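Local structure of signal recognition particle receptor subunit beta (Mus musculus, 2FH5) at residues E94-A99 with E141-T146; P116-A121 with L182-L187. The protein binds GTP as a subunit of the signal recognition particle receptor, which directs nascent secretory proteins to the endoplasmic reticulum membrane. One frame throughout, in Å; residues are numbered along the deposited sequence.

Contact 1. Residues E94-A99 with E141-T146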
loop_
_atom_site.group_PDB
_atom_site.type_symbol
_atom_site.label_atom_id
_atom_site.label_comp_id
_atom_site.label_asym_id
_atom_site.label_seq_id
_atom_site.Cartn_x
_atom_site.Cartn_y
_atom_site.Cartn_z
ATOM N N GLU B 94 15.385 5.889 -8.262
ATOM C CA GLU B 94 14.161 6.672 -8.120
ATOM C C GLU B 94 14.289 8.097 -7.600
ATOM O O GLU B 94 13.288 8.813 -7.544
ATOM C CB GLU B 94 13.189 5.893 -7.229
ATOM C CG GLU B 94 12.732 4.558 -7.827
ATOM C CD GLU B 94 12.048 3.681 -6.804
ATOM O OE1 GLU B 94 11.894 4.121 -5.641
ATOM O OE2 GLU B 94 11.670 2.549 -7.152
ATOM N N VAL B 95 15.508 8.515 -7.249
ATOM C CA VAL B 95 15.750 9.855 -6.680
ATOM C C VAL B 95 14.931 11.002 -7.220
ATOM O O VAL B 95 14.345 11.766 -6.458
ATOM C CB VAL B 95 17.214 10.345 -6.823
ATOM C CG1 VAL B 95 17.517 11.284 -5.679
ATOM C CG2 VAL B 95 18.188 9.187 -6.874
ATOM N N LYS B 96 14.927 11.143 -8.535
ATOM C CA LYS B 96 14.202 12.230 -9.158
ATOM C C LYS B 96 12.702 12.152 -8.939
ATOM O O LYS B 96 12.074 13.183 -8.671
ATOM C CB LYS B 96 14.559 12.304 -10.650
ATOM C CG LYS B 96 16.030 12.654 -10.838
ATOM C CD LYS B 96 16.367 13.176 -12.227
ATOM C CE LYS B 96 17.612 14.085 -12.193
ATOM N NZ LYS B 96 18.778 13.484 -11.451
ATOM N N ASP B 97 12.126 10.948 -9.017
ATOM C CA ASP B 97 10.685 10.806 -8.800
ATOM C C ASP B 97 10.340 11.124 -7.345
ATOM O O ASP B 97 9.317 11.750 -7.062
ATOM C CB ASP B 97 10.209 9.397 -9.158
ATOM C CG ASP B 97 10.169 9.155 -10.666
ATOM O OD1 ASP B 97 9.610 10.006 -11.393
ATOM O OD2 ASP B 97 10.689 8.111 -11.124
ATOM N N VAL B 98 11.207 10.695 -6.432
ATOM C CA VAL B 98 11.027 10.947 -5.011
ATOM C C VAL B 98 11.076 12.445 -4.741
ATOM O O VAL B 98 10.127 13.005 -4.186
ATOM C CB VAL B 98 12.140 10.274 -4.167
ATOM C CG1 VAL B 98 12.014 10.699 -2.718
ATOM C CG2 VAL B 98 12.062 8.756 -4.299
ATOM N N ALA B 99 12.179 13.093 -5.130
ATOM C CA ALA B 99 12.349 14.548 -4.921
ATOM C C ALA B 99 11.180 15.367 -5.475
ATOM O O ALA B 99 10.687 16.289 -4.832
ATOM C CB ALA B 99 13.666 15.032 -5.556
ATOM N N GLU B 141 18.445 16.912 -0.765
ATOM C CA GLU B 141 18.685 18.356 -0.677
ATOM C C GLU B 141 19.295 18.830 -1.995
ATOM O O GLU B 141 18.837 19.802 -2.596
ATOM C CB GLU B 141 19.614 18.687 0.501
ATOM C CG GLU B 141 18.986 18.317 1.831
ATOM C CD GLU B 141 19.778 18.765 3.046
ATOM O OE1 GLU B 141 21.025 18.698 3.015
ATOM O OE2 GLU B 141 19.141 19.163 4.047
ATOM N N LYS B 142 20.315 18.115 -2.455
ATOM C CA LYS B 142 20.964 18.464 -3.705
ATOM C C LYS B 142 19.938 18.499 -4.846
ATOM O O LYS B 142 19.969 19.379 -5.696
ATOM C CB LYS B 142 22.078 17.454 -3.987
ATOM C CG LYS B 142 22.609 17.463 -5.420
ATOM C CD LYS B 142 23.713 16.415 -5.625
ATOM C CE LYS B 142 24.203 16.405 -7.082
ATOM N NZ LYS B 142 25.280 15.394 -7.334
ATOM N N GLU B 143 19.008 17.554 -4.844
ATOM C CA GLU B 143 17.989 17.465 -5.883
ATOM C C GLU B 143 16.876 18.522 -5.771
ATOM O O GLU B 143 16.412 19.055 -6.768
ATOM C CB GLU B 143 17.382 16.066 -5.854
ATOM C CG GLU B 143 16.555 15.730 -7.066
ATOM C CD GLU B 143 17.414 15.513 -8.294
ATOM O OE1 GLU B 143 18.422 14.761 -8.191
ATOM O OE2 GLU B 143 17.070 16.092 -9.352
ATOM N N LEU B 144 16.419 18.819 -4.562
ATOM C CA LEU B 144 15.378 19.832 -4.418
ATOM C C LEU B 144 16.014 21.180 -4.783
ATOM O O LEU B 144 15.353 22.097 -5.275
ATOM C CB LEU B 144 14.869 19.841 -2.981
ATOM C CG LEU B 144 14.132 18.562 -2.546
ATOM C CD1 LEU B 144 14.005 18.515 -1.046
ATOM C CD2 LEU B 144 12.775 18.529 -3.196
ATOM N N ASN B 145 17.320 21.276 -4.561
ATOM C CA ASN B 145 18.037 22.491 -4.874
ATOM C C ASN B 145 17.976 22.811 -6.343
ATOM O O ASN B 145 17.946 23.970 -6.715
ATOM C CB ASN B 145 19.499 22.410 -4.449
ATOM C CG ASN B 145 20.222 23.708 -4.697
ATOM O OD1 ASN B 145 19.830 24.766 -4.180
ATOM N ND2 ASN B 145 21.266 23.650 -5.504
ATOM N N THR B 146 17.975 21.795 -7.194
ATOM C CA THR B 146 17.884 22.061 -8.632
ATOM C C THR B 146 16.434 22.251 -9.029
ATOM O O THR B 146 16.126 23.089 -9.863
ATOM C CB THR B 146 18.468 20.922 -9.487
ATOM O OG1 THR B 146 19.871 20.817 -9.240
ATOM C CG2 THR B 146 18.267 21.208 -10.961
#

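Contact 2. Residues P116-A121 with L182-L187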
loop_
_atom_site.group_PDB
_atom_site.type_symbol
_atom_site.label_atom_id
_atom_site.label_comp_id
_atom_site.label_asym_id
_atom_site.label_seq_id
_atom_site.Cartn_x
_atom_site.Cartn_y
_atom_site.Cartn_z
ATOM N N PRO B 116 1.872 20.771 9.308
ATOM C CA PRO B 116 2.029 19.491 9.981
ATOM C C PRO B 116 3.505 19.185 10.146
ATOM O O PRO B 116 4.329 19.675 9.385
ATOM C CB PRO B 116 1.348 18.524 9.023
ATOM C CG PRO B 116 1.681 19.104 7.711
ATOM C CD PRO B 116 1.379 20.569 7.936
ATOM N N SER B 117 3.828 18.397 11.157
ATOM C CA SER B 117 5.182 17.974 11.392
ATOM C C SER B 117 5.453 16.956 10.243
ATOM O O SER B 117 4.547 16.226 9.833
ATOM C CB SER B 117 5.232 17.318 12.778
ATOM O OG SER B 117 6.511 16.800 13.076
ATOM N N LEU B 118 6.681 16.900 9.728
ATOM C CA LEU B 118 6.994 16.004 8.615
ATOM C C LEU B 118 8.160 15.035 8.818
ATOM O O LEU B 118 9.243 15.429 9.209
ATOM C CB LEU B 118 7.244 16.851 7.367
ATOM C CG LEU B 118 7.979 16.234 6.170
ATOM C CD1 LEU B 118 7.181 15.100 5.536
ATOM C CD2 LEU B 118 8.208 17.327 5.150
ATOM N N LEU B 119 7.947 13.753 8.543
ATOM C CA LEU B 119 9.028 12.781 8.693
ATOM C C LEU B 119 9.344 12.124 7.363
ATOM O O LEU B 119 8.457 11.871 6.547
ATOM C CB LEU B 119 8.656 11.689 9.708
ATOM C CG LEU B 119 9.663 10.540 9.890
ATOM C CD1 LEU B 119 10.871 11.013 10.684
ATOM C CD2 LEU B 119 8.991 9.380 10.613
ATOM N N ILE B 120 10.620 11.859 7.142
ATOM C CA ILE B 120 11.047 11.187 5.936
ATOM C C ILE B 120 11.517 9.828 6.453
ATOM O O ILE B 120 12.600 9.732 7.029
ATOM C CB ILE B 120 12.247 11.894 5.256
ATOM C CG1 ILE B 120 11.955 13.392 5.078
ATOM C CG2 ILE B 120 12.562 11.184 3.920
ATOM C CD1 ILE B 120 10.846 13.666 4.124
ATOM N N ALA B 121 10.697 8.790 6.266
ATOM C CA ALA B 121 11.030 7.451 6.729
ATOM C C ALA B 121 11.716 6.664 5.636
ATOM O O ALA B 121 11.087 6.250 4.659
ATOM C CB ALA B 121 9.796 6.727 7.179
ATOM N N LEU B 182 9.321 24.351 8.866
ATOM C CA LEU B 182 8.632 23.093 9.190
ATOM C C LEU B 182 9.522 22.161 9.996
ATOM O O LEU B 182 10.734 22.136 9.800
ATOM C CB LEU B 182 8.291 22.304 7.929
ATOM C CG LEU B 182 7.360 22.712 6.797
ATOM C CD1 LEU B 182 7.784 21.972 5.540
ATOM C CD2 LEU B 182 5.933 22.381 7.159
ATOM N N LYS B 183 8.918 21.377 10.884
ATOM C CA LYS B 183 9.674 20.379 11.639
ATOM C C LYS B 183 9.860 19.238 10.608
ATOM O O LYS B 183 8.883 18.719 10.064
ATOM C CB LYS B 183 8.860 19.870 12.831
ATOM C CG LYS B 183 8.551 20.911 13.897
ATOM C CD LYS B 183 9.802 21.285 14.693
ATOM C CE LYS B 183 9.460 22.185 15.869
ATOM N NZ LYS B 183 10.671 22.504 16.666
ATOM N N VAL B 184 11.100 18.872 10.317
ATOM C CA VAL B 184 11.359 17.830 9.340
ATOM C C VAL B 184 12.403 16.893 9.902
ATOM O O VAL B 184 13.484 17.330 10.248
ATOM C CB VAL B 184 11.899 18.420 7.999
ATOM C CG1 VAL B 184 12.211 17.307 7.032
ATOM C CG2 VAL B 184 10.886 19.356 7.383
ATOM N N GLU B 185 12.080 15.609 10.010
ATOM C CA GLU B 185 13.046 14.643 10.513
ATOM C C GLU B 185 13.218 13.479 9.571
ATOM O O GLU B 185 12.346 13.180 8.758
ATOM C CB GLU B 185 12.615 14.074 11.845
ATOM C CG GLU B 185 12.734 15.018 12.996
ATOM C CD GLU B 185 12.166 14.410 14.253
ATOM O OE1 GLU B 185 12.610 13.295 14.644
ATOM O OE2 GLU B 185 11.263 15.053 14.832
ATOM N N PHE B 186 14.360 12.823 9.710
ATOM C CA PHE B 186 14.678 11.648 8.934
ATOM C C PHE B 186 14.939 10.518 9.896
ATOM O O PHE B 186 15.521 10.729 10.950
ATOM C CB PHE B 186 15.943 11.850 8.114
ATOM C CG PHE B 186 15.725 12.588 6.827
ATOM C CD1 PHE B 186 15.552 13.971 6.820
ATOM C CD2 PHE B 186 15.762 11.905 5.608
ATOM C CE1 PHE B 186 15.428 14.674 5.616
ATOM C CE2 PHE B 186 15.642 12.591 4.402
ATOM C CZ PHE B 186 15.476 13.988 4.405
ATOM N N LEU B 187 14.485 9.324 9.559
ATOM C CA LEU B 187 14.784 8.167 10.387
ATOM C C LEU B 187 14.822 6.946 9.473
ATOM O O LEU B 187 14.444 7.033 8.305
ATOM C CB LEU B 187 13.777 8.008 11.534
ATOM C CG LEU B 187 12.297 7.633 11.439
ATOM C CD1 LEU B 187 12.118 6.205 10.933
ATOM C CD2 LEU B 187 11.698 7.770 12.829
#

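Contact 1. Residues E94-A99 with E141-T146
E143 reaches K96 through two torsions: CG stands anti to the backbone N (chi1 -166°), and a bend at chi2 (72°) then turns the carboxylate toward the lysine chain. K96 runs across it at about a right angle, and its own bend, at chi4 (49°), brings NZ to 3.5 Å from E143 OE1, a salt bridge at a loose distance. E143 OE2 faces the methylenes instead, lying 3.5 Å from K96 CE, so the carboxylate meets both the charged end and the apolar shaft of the lysine. Nearer the backbone, the stem of E143 packs on A99, whose CB approaches E143 CG to 3.3 Å. One residue on, L144 reaches the same alanine with a single branch, CD2, which sits 3.5 Å from A99 O. These contacts join helix 91-110 to helix 133-150, whose local axes come within 9.7 Å. The small side chain of A99 also touches L140 and L147 of the second helix, while L144 continues onto Y103 and L106 of the first. With an exposed lysine and a long ion pair beside a small apolar patch, the charge attraction is probably softened by solvent, and the contact rests on it only in part.

Contact 2. Residues P116-A121 with L182-L187
I120 and F186 lie side by side on neighbouring parallel strands in the central sheet of a P-loop GTPase fold. The bridges L118-V184, L119-E185, I120-F186 and A121-L187 set the register, and four backbone bonds hold it, among them I120 N to E185 O at 2.7 Å and L187 N to I120 O at 3.2 Å. From its CB outward, I120 is fitted to the phenylalanine. CB lies over one ring face, 3.6 Å from the centroid and 17° off the normal, a CH-pi contact. CG2 comes to 3.4 Å from F186 CE2, while CG1 covers CZ on the same ring and passes 4.4 Å from V184 CG1. At the tip, chi2 (-66°) bends CD1 away from the ring; the I120 side chain also touches L102 of helix 91-110 and F84 and V86 of strand 79-87. F177 meets the F186 ring edge-to-face. Replacing F186 by an alanine would probably strip the aromatic cover from CB, CG1 and CG2 of I120 and leave F177 without its edge-to-face partner. L119 and L187 cross on the other face, on the side covered by helix 204-213, where L206 and W209 touch L119. There E185 sends its carboxylate to K212 in a salt bridge. The CD1 methyl of L119 ends 3.3 Å from E185 O and 3.7 Å from L187 CG.

Overall arrangement
Contacts 1 and 2 have centres 16 Å apart, and their nearest atoms remain about 6 Å from each other. Their segments alternate along the chain: 94-99, 116-121, 141-146, then 182-187. Helix 91-110 leads into strand 117-123, which is followed by helix 133-150, so contact 1 pairs the helices before and after the strand used in contact 2. That strand lies between 79-87 and 184-188, the latter being the outermost strand on this side of the chain's sheet. Helix 91-110 ties the two sites together, since L102 and L106 cover residues of contact 2. Contact 1 therefore belongs to the helical layer and contact 2 to the sheet of one GTP-binding domain, whose strand 117-123 ends at the GTP-binding residue N123.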